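Local coordinates for accelerated cell death 11 (Arabidopsis thaliana, PDB 4NT1), which transfers ceramide-1-phosphate and phytoceramide-1-phosphate selectively between membranes, and does not transport ceramide itself, at residues A[109-120]-A[180-191]. Numbering follows the deposited sequence.
Sequences LDMVKVLFEQII and MQSYVNSSAPLI
Phe-116 and Tyr-183 meet where two long helices of the all-helical GLTP fold, 98-121 and 173-199, pack together. The axes of their segments 109-120 and 180-191 approach to 9.0 Å and cross at -138°, obliquely antiparallel. Tyr-183 is the knob in a hole formed by Leu-109, Val-112, Lys-113 and Phe-116. Its CG stands anti to the backbone N (chi1 174°), which sends the ring across to helix 98-121. CB lies in the plane of the Phe-116 ring, at its edge; CG follows beside CD2 and CE2 of that phenylalanine. CD2 comes 3.6 Å from Phe-116 CD2, the two ring planes steeply inclined at 76°. CE2 passes Val-112 CG1 and the backbone N of Lys-113, which lies at the tyrosine edge, and CZ also nears that valine methyl. At the tip, OH donates a 2.9 Å hydrogen bond to Leu-109 O. This carbonyl also accepts the helical bond from Lys-113 N, so one oxygen serves both the helix and the neighbouring side chain.

The Phe-116 ring is sandwiched: Met-180 CG sits over the centre of one face, 3.7 Å from the centroid in a CH-pi contact, and Val-112 CG1 lies toward the rim of the other. Beyond CG the methionine runs extended, carrying SD over the same face as a Met-aromatic contact and CE on to Ile-119 CD1. Helix 10-25 adds Phe-18, edge-to-face with Tyr-183, and Leu-11 against Phe-116. On the flank, the aliphatic part of Lys-113 fits among Val-184, Ser-187, Ala-188 and Ile-191. Ser-187 OG, 3.4 Å from Lys-113 CG, donates to Tyr-183 O from one side of that carbonyl's plane while Ser-187 N donates from the other.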
ATOM      1  N   LEU A 109      -1.164   0.221   0.510  1.00 15.63           N
ATOM      2  CA  LEU A 109      -1.273  -0.443  -0.789  1.00 18.10           C
ATOM      3  C   LEU A 109      -2.303   0.260  -1.650  1.00 17.71           C
ATOM      4  O   LEU A 109      -2.117   0.411  -2.860  1.00 19.05           O
ATOM      5  CB  LEU A 109      -1.685  -1.902  -0.629  1.00 17.12           C
ATOM      6  CG  LEU A 109      -0.714  -2.797   0.128  1.00 18.47           C
ATOM      7  CD1 LEU A 109      -1.313  -4.192   0.300  1.00 19.49           C
ATOM      8  CD2 LEU A 109       0.662  -2.863  -0.564  1.00 16.50           C
ATOM      9  N   ASP A 110      -3.398   0.680  -1.022  1.00 18.49           N
ATOM     10  CA  ASP A 110      -4.474   1.372  -1.722  1.00 16.70           C
ATOM     11  C   ASP A 110      -3.995   2.746  -2.189  1.00 19.25           C
ATOM     12  O   ASP A 110      -4.243   3.133  -3.333  1.00 19.78           O
ATOM     13  CB  ASP A 110      -5.699   1.485  -0.794  1.00 19.11           C
ATOM     14  CG  ASP A 110      -6.999   1.746  -1.538  1.00 25.84           C
ATOM     15  OD1 ASP A 110      -7.047   1.554  -2.768  1.00 23.39           O
ATOM     16  OD2 ASP A 110      -7.988   2.140  -0.869  1.00 22.27           O
ATOM     17  N   MET A 111      -3.281   3.483  -1.337  1.00 17.49           N
ATOM     18  CA  MET A 111      -2.774   4.788  -1.777  1.00 21.33           C
ATOM     19  C   MET A 111      -1.850   4.661  -2.996  1.00 21.71           C
ATOM     20  O   MET A 111      -1.906   5.477  -3.914  1.00 20.31           O
ATOM     21  CB  MET A 111      -2.049   5.551  -0.660  1.00 18.26           C
ATOM     22  CG  MET A 111      -1.946   7.077  -0.967  1.00 18.78           C
ATOM     23  SD  MET A 111      -0.437   7.845  -0.345  1.00 24.80           S
ATOM     24  CE  MET A 111       0.749   7.446  -1.636  1.00 28.13           C
ATOM     25  N   VAL A 112      -0.988   3.651  -2.988  1.00 16.81           N
ATOM     26  CA  VAL A 112      -0.087   3.426  -4.113  1.00 17.70           C
ATOM     27  C   VAL A 112      -0.896   3.050  -5.354  1.00 17.84           C
ATOM     28  O   VAL A 112      -0.633   3.556  -6.445  1.00 20.25           O
ATOM     29  CB  VAL A 112       1.008   2.383  -3.803  1.00 16.79           C
ATOM     30  CG1 VAL A 112       1.867   2.111  -5.060  1.00 16.07           C
ATOM     31  CG2 VAL A 112       1.901   2.871  -2.658  1.00 18.58           C
ATOM     32  N   LYS A 113      -1.897   2.193  -5.184  1.00 16.97           N
ATOM     33  CA  LYS A 113      -2.773   1.854  -6.302  1.00 15.76           C
ATOM     34  C   LYS A 113      -3.393   3.102  -6.945  1.00 20.35           C
ATOM     35  O   LYS A 113      -3.389   3.237  -8.166  1.00 21.27           O
ATOM     36  CB  LYS A 113      -3.895   0.903  -5.877  1.00 17.79           C
ATOM     37  CG  LYS A 113      -4.811   0.512  -7.041  1.00 23.45           C
ATOM     38  CD  LYS A 113      -6.050  -0.247  -6.603  1.00 24.78           C
ATOM     39  CE  LYS A 113      -7.137   0.683  -6.138  1.00 36.38           C
ATOM     40  NZ  LYS A 113      -8.453   0.259  -6.694  1.00 47.65           N
ATOM     41  N   VAL A 114      -3.939   4.003  -6.126  1.00 18.73           N
ATOM     42  CA  VAL A 114      -4.569   5.222  -6.655  1.00 20.33           C
ATOM     43  C   VAL A 114      -3.529   6.152  -7.249  1.00 22.79           C
ATOM     44  O   VAL A 114      -3.740   6.747  -8.304  1.00 21.18           O
ATOM     45  CB  VAL A 114      -5.370   5.981  -5.573  1.00 21.32           C
ATOM     46  CG1 VAL A 114      -5.921   7.313  -6.132  1.00 20.74           C
ATOM     47  CG2 VAL A 114      -6.497   5.107  -5.044  1.00 21.92           C
ATOM     48  N   LEU A 115      -2.399   6.281  -6.564  1.00 17.64           N
ATOM     49  CA  LEU A 115      -1.287   7.046  -7.108  1.00 19.10           C
ATOM     50  C   LEU A 115      -0.946   6.589  -8.535  1.00 20.33           C
ATOM     51  O   LEU A 115      -0.866   7.410  -9.460  1.00 22.40           O
ATOM     52  CB  LEU A 115      -0.056   6.911  -6.211  1.00 21.72           C
ATOM     53  CG  LEU A 115       1.195   7.547  -6.805  1.00 19.52           C
ATOM     54  CD1 LEU A 115       1.016   9.064  -6.853  1.00 23.67           C
ATOM     55  CD2 LEU A 115       2.397   7.187  -5.956  1.00 19.57           C
ATOM     56  N   PHE A 116      -0.739   5.281  -8.713  1.00 19.97           N
ATOM     57  CA  PHE A 116      -0.432   4.724 -10.029  1.00 19.67           C
ATOM     58  C   PHE A 116      -1.552   4.971 -11.054  1.00 18.23           C
ATOM     59  O   PHE A 116      -1.294   5.365 -12.196  1.00 20.97           O
ATOM     60  CB  PHE A 116      -0.119   3.220  -9.927  1.00 18.32           C
ATOM     61  CG  PHE A 116       1.247   2.914  -9.362  1.00 19.11           C
ATOM     62  CD1 PHE A 116       2.071   3.928  -8.889  1.00 22.03           C
ATOM     63  CD2 PHE A 116       1.708   1.606  -9.302  1.00 17.68           C
ATOM     64  CE1 PHE A 116       3.332   3.643  -8.366  1.00 20.74           C
ATOM     65  CE2 PHE A 116       2.970   1.319  -8.791  1.00 15.90           C
ATOM     66  CZ  PHE A 116       3.779   2.336  -8.326  1.00 22.01           C
ATOM     67  N   GLU A 117      -2.792   4.722 -10.656  1.00 18.06           N
ATOM     68  CA  GLU A 117      -3.930   4.992 -11.526  1.00 19.47           C
ATOM     69  C   GLU A 117      -3.896   6.448 -11.988  1.00 21.39           C
ATOM     70  O   GLU A 117      -4.155   6.757 -13.153  1.00 20.83           O
ATOM     71  CB  GLU A 117      -5.251   4.732 -10.791  1.00 20.48           C
ATOM     72  CG  GLU A 117      -5.635   3.261 -10.657  1.00 23.99           C
ATOM     73  CD  GLU A 117      -6.811   3.038  -9.704  1.00 29.20           C
ATOM     74  OE1 GLU A 117      -7.049   3.899  -8.834  1.00 31.33           O
ATOM     75  OE2 GLU A 117      -7.498   1.997  -9.821  1.00 32.22           O
ATOM     76  N   GLN A 118      -3.596   7.354 -11.065  1.00 19.89           N
ATOM     77  CA  GLN A 118      -3.653   8.776 -11.386  1.00 22.67           C
ATOM     78  C   GLN A 118      -2.476   9.219 -12.246  1.00 24.45           C
ATOM     79  O   GLN A 118      -2.628  10.096 -13.106  1.00 20.76           O
ATOM     80  CB  GLN A 118      -3.764   9.630 -10.122  1.00 18.18           C
ATOM     81  CG  GLN A 118      -5.095   9.449  -9.389  1.00 20.53           C
ATOM     82  CD  GLN A 118      -6.258   9.995 -10.185  1.00 25.99           C
ATOM     83  OE1 GLN A 118      -6.140  11.024 -10.848  1.00 24.75           O
ATOM     84  NE2 GLN A 118      -7.388   9.296 -10.145  1.00 34.38           N
ATOM     85  N   ILE A 119      -1.309   8.623 -12.018  1.00 21.51           N
ATOM     86  CA  ILE A 119      -0.162   8.875 -12.875  1.00 19.82           C
ATOM     87  C   ILE A 119      -0.490   8.450 -14.305  1.00 24.35           C
ATOM     88  O   ILE A 119      -0.287   9.205 -15.254  1.00 25.08           O
ATOM     89  CB  ILE A 119       1.099   8.156 -12.370  1.00 20.17           C
ATOM     90  CG1 ILE A 119       1.597   8.822 -11.080  1.00 18.69           C
ATOM     91  CG2 ILE A 119       2.180   8.181 -13.436  1.00 18.56           C
ATOM     92  CD1 ILE A 119       2.811   8.148 -10.463  1.00 20.81           C
ATOM     93  N   ILE A 120      -1.022   7.245 -14.457  1.00 20.74           N
ATOM     94  CA  ILE A 120      -1.406   6.767 -15.784  1.00 23.83           C
ATOM     95  C   ILE A 120      -2.446   7.684 -16.430  1.00 26.93           C
ATOM     96  O   ILE A 120      -2.316   8.065 -17.602  1.00 28.29           O
ATOM     97  CB  ILE A 120      -1.914   5.307 -15.724  1.00 22.15           C
ATOM     98  CG1 ILE A 120      -0.767   4.386 -15.304  1.00 22.07           C
ATOM     99  CG2 ILE A 120      -2.464   4.873 -17.085  1.00 29.60           C
ATOM    100  CD1 ILE A 120      -1.216   3.030 -14.756  1.00 27.38           C
ATOM    101  N   MET A 180       3.208  -0.194 -13.672  1.00 20.10           N
ATOM    102  CA  MET A 180       2.266   0.493 -12.789  1.00 20.88           C
ATOM    103  C   MET A 180       0.864  -0.080 -12.985  1.00 24.06           C
ATOM    104  O   MET A 180       0.166  -0.409 -12.021  1.00 22.77           O
ATOM    105  CB  MET A 180       2.265   2.009 -13.039  1.00 20.63           C
ATOM    106  CG  MET A 180       3.468   2.734 -12.445  1.00 21.70           C
ATOM    107  SD  MET A 180       3.295   4.521 -12.604  1.00 24.85           S
ATOM    108  CE  MET A 180       4.804   5.089 -11.836  1.00 27.22           C
ATOM    109  N   GLN A 181       0.451  -0.212 -14.240  1.00 20.82           N
ATOM    110  CA  GLN A 181      -0.858  -0.779 -14.526  1.00 20.89           C
ATOM    111  C   GLN A 181      -0.956  -2.215 -14.007  1.00 20.36           C
ATOM    112  O   GLN A 181      -2.017  -2.665 -13.587  1.00 22.47           O
ATOM    113  CB  GLN A 181      -1.142  -0.750 -16.028  1.00 25.70           C
ATOM    114  CG  GLN A 181      -2.535  -1.261 -16.364  1.00 26.65           C
ATOM    115  CD  GLN A 181      -3.613  -0.356 -15.824  1.00 27.28           C
ATOM    116  OE1 GLN A 181      -4.412  -0.753 -14.971  1.00 30.27           O
ATOM    117  NE2 GLN A 181      -3.648   0.876 -16.320  1.00 25.76           N
ATOM    118  N   SER A 182       0.149  -2.943 -14.055  1.00 18.31           N
ATOM    119  CA  SER A 182       0.149  -4.304 -13.541  1.00 19.24           C
ATOM    120  C   SER A 182      -0.123  -4.284 -12.042  1.00 21.61           C
ATOM    121  O   SER A 182      -0.977  -5.025 -11.551  1.00 18.66           O
ATOM    122  CB  SER A 182       1.482  -4.996 -13.796  1.00 23.25           C
ATOM    123  OG  SER A 182       1.418  -6.348 -13.358  1.00 22.18           O
ATOM    124  N   TYR A 183       0.602  -3.426 -11.322  1.00 19.54           N
ATOM    125  CA  TYR A 183       0.368  -3.282  -9.883  1.00 18.05           C
ATOM    126  C   TYR A 183      -1.078  -2.898  -9.602  1.00 21.90           C
ATOM    127  O   TYR A 183      -1.699  -3.401  -8.656  1.00 18.46           O
ATOM    128  CB  TYR A 183       1.293  -2.241  -9.244  1.00 17.19           C
ATOM    129  CG  TYR A 183       0.925  -2.013  -7.792  1.00 17.02           C
ATOM    130  CD1 TYR A 183       1.365  -2.890  -6.802  1.00 20.21           C
ATOM    131  CD2 TYR A 183       0.094  -0.967  -7.418  1.00 17.82           C
ATOM    132  CE1 TYR A 183       1.007  -2.710  -5.474  1.00 19.52           C
ATOM    133  CE2 TYR A 183      -0.261  -0.775  -6.095  1.00 18.73           C
ATOM    134  CZ  TYR A 183       0.195  -1.654  -5.128  1.00 20.78           C
ATOM    135  OH  TYR A 183      -0.157  -1.465  -3.804  1.00 19.48           O
ATOM    136  N   VAL A 184      -1.612  -1.988 -10.412  1.00 19.22           N
ATOM    137  CA  VAL A 184      -2.992  -1.567 -10.225  1.00 20.03           C
ATOM    138  C   VAL A 184      -3.933  -2.755 -10.384  1.00 22.76           C
ATOM    139  O   VAL A 184      -4.844  -2.945  -9.572  1.00 23.46           O
ATOM    140  CB  VAL A 184      -3.395  -0.450 -11.194  1.00 20.41           C
ATOM    141  CG1 VAL A 184      -4.912  -0.275 -11.176  1.00 23.35           C
ATOM    142  CG2 VAL A 184      -2.684   0.844 -10.820  1.00 21.15           C
ATOM    143  N   ASN A 185      -3.707  -3.557 -11.422  1.00 18.98           N
ATOM    144  CA  ASN A 185      -4.569  -4.717 -11.688  1.00 23.27           C
ATOM    145  C   ASN A 185      -4.461  -5.828 -10.652  1.00 24.32           C
ATOM    146  O   ASN A 185      -5.438  -6.526 -10.379  1.00 21.08           O
ATOM    147  CB  ASN A 185      -4.287  -5.296 -13.070  1.00 23.33           C
ATOM    148  CG  ASN A 185      -4.671  -4.342 -14.172  1.00 25.71           C
ATOM    149  OD1 ASN A 185      -5.470  -3.434 -13.958  1.00 25.86           O
ATOM    150  ND2 ASN A 185      -4.117  -4.546 -15.357  1.00 32.22           N
ATOM    151  N   SER A 186      -3.270  -6.009 -10.095  1.00 21.63           N
ATOM    152  CA  SER A 186      -3.062  -7.062  -9.110  1.00 18.09           C
ATOM    153  C   SER A 186      -3.511  -6.623  -7.720  1.00 21.93           C
ATOM    154  O   SER A 186      -4.136  -7.393  -6.979  1.00 20.78           O
ATOM    155  CB  SER A 186      -1.592  -7.478  -9.070  1.00 18.86           C
ATOM    156  OG  SER A 186      -1.222  -8.128 -10.275  1.00 22.25           O
ATOM    157  N   SER A 187      -3.210  -5.377  -7.374  1.00 19.66           N
ATOM    158  CA  SER A 187      -3.491  -4.889  -6.030  1.00 18.31           C
ATOM    159  C   SER A 187      -4.984  -4.721  -5.788  1.00 23.58           C
ATOM    160  O   SER A 187      -5.456  -4.869  -4.656  1.00 22.48           O
ATOM    161  CB  SER A 187      -2.739  -3.581  -5.737  1.00 19.64           C
ATOM    162  OG  SER A 187      -3.231  -2.508  -6.520  1.00 21.58           O
ATOM    163  N   ALA A 188      -5.740  -4.432  -6.840  1.00 21.72           N
ATOM    164  CA  ALA A 188      -7.167  -4.175  -6.643  1.00 20.22           C
ATOM    165  C   ALA A 188      -7.894  -5.359  -6.006  1.00 19.63           C
ATOM    166  O   ALA A 188      -8.548  -5.191  -4.979  1.00 19.51           O
ATOM    167  CB  ALA A 188      -7.848  -3.719  -7.942  1.00 22.75           C
ATOM    168  N   PRO A 189      -7.771  -6.567  -6.589  1.00 22.66           N
ATOM    169  CA  PRO A 189      -8.430  -7.720  -5.960  1.00 18.67           C
ATOM    170  C   PRO A 189      -7.856  -8.059  -4.581  1.00 19.08           C
ATOM    171  O   PRO A 189      -8.592  -8.544  -3.727  1.00 18.29           O
ATOM    172  CB  PRO A 189      -8.154  -8.879  -6.939  1.00 21.88           C
ATOM    173  CG  PRO A 189      -7.037  -8.408  -7.807  1.00 22.56           C
ATOM    174  CD  PRO A 189      -7.125  -6.917  -7.868  1.00 22.25           C
ATOM    175  N   LEU A 190      -6.559  -7.830  -4.383  1.00 19.30           N
ATOM    176  CA  LEU A 190      -5.932  -8.058  -3.081  1.00 19.90           C
ATOM    177  C   LEU A 190      -6.516  -7.141  -2.003  1.00 18.52           C
ATOM    178  O   LEU A 190      -6.842  -7.578  -0.885  1.00 19.23           O
ATOM    179  CB  LEU A 190      -4.412  -7.844  -3.193  1.00 20.44           C
ATOM    180  CG  LEU A 190      -3.648  -7.904  -1.870  1.00 19.26           C
ATOM    181  CD1 LEU A 190      -3.818  -9.276  -1.259  1.00 16.54           C
ATOM    182  CD2 LEU A 190      -2.166  -7.550  -2.095  1.00 18.67           C
ATOM    183  N   ILE A 191      -6.643  -5.865  -2.347  1.00 21.02           N
ATOM    184  CA  ILE A 191      -7.192  -4.876  -1.431  1.00 20.05           C
ATOM    185  C   ILE A 191      -8.647  -5.204  -1.096  1.00 22.27           C
ATOM    186  O   ILE A 191      -9.069  -5.082   0.048  1.00 21.37           O
ATOM    187  CB  ILE A 191      -7.058  -3.465  -2.018  1.00 20.11           C
ATOM    188  CG1 ILE A 191      -5.595  -3.021  -1.948  1.00 22.63           C
ATOM    189  CG2 ILE A 191      -7.980  -2.469  -1.291  1.00 23.58           C
ATOM    190  CD1 ILE A 191      -5.232  -1.942  -2.942  1.00 20.94           C
TER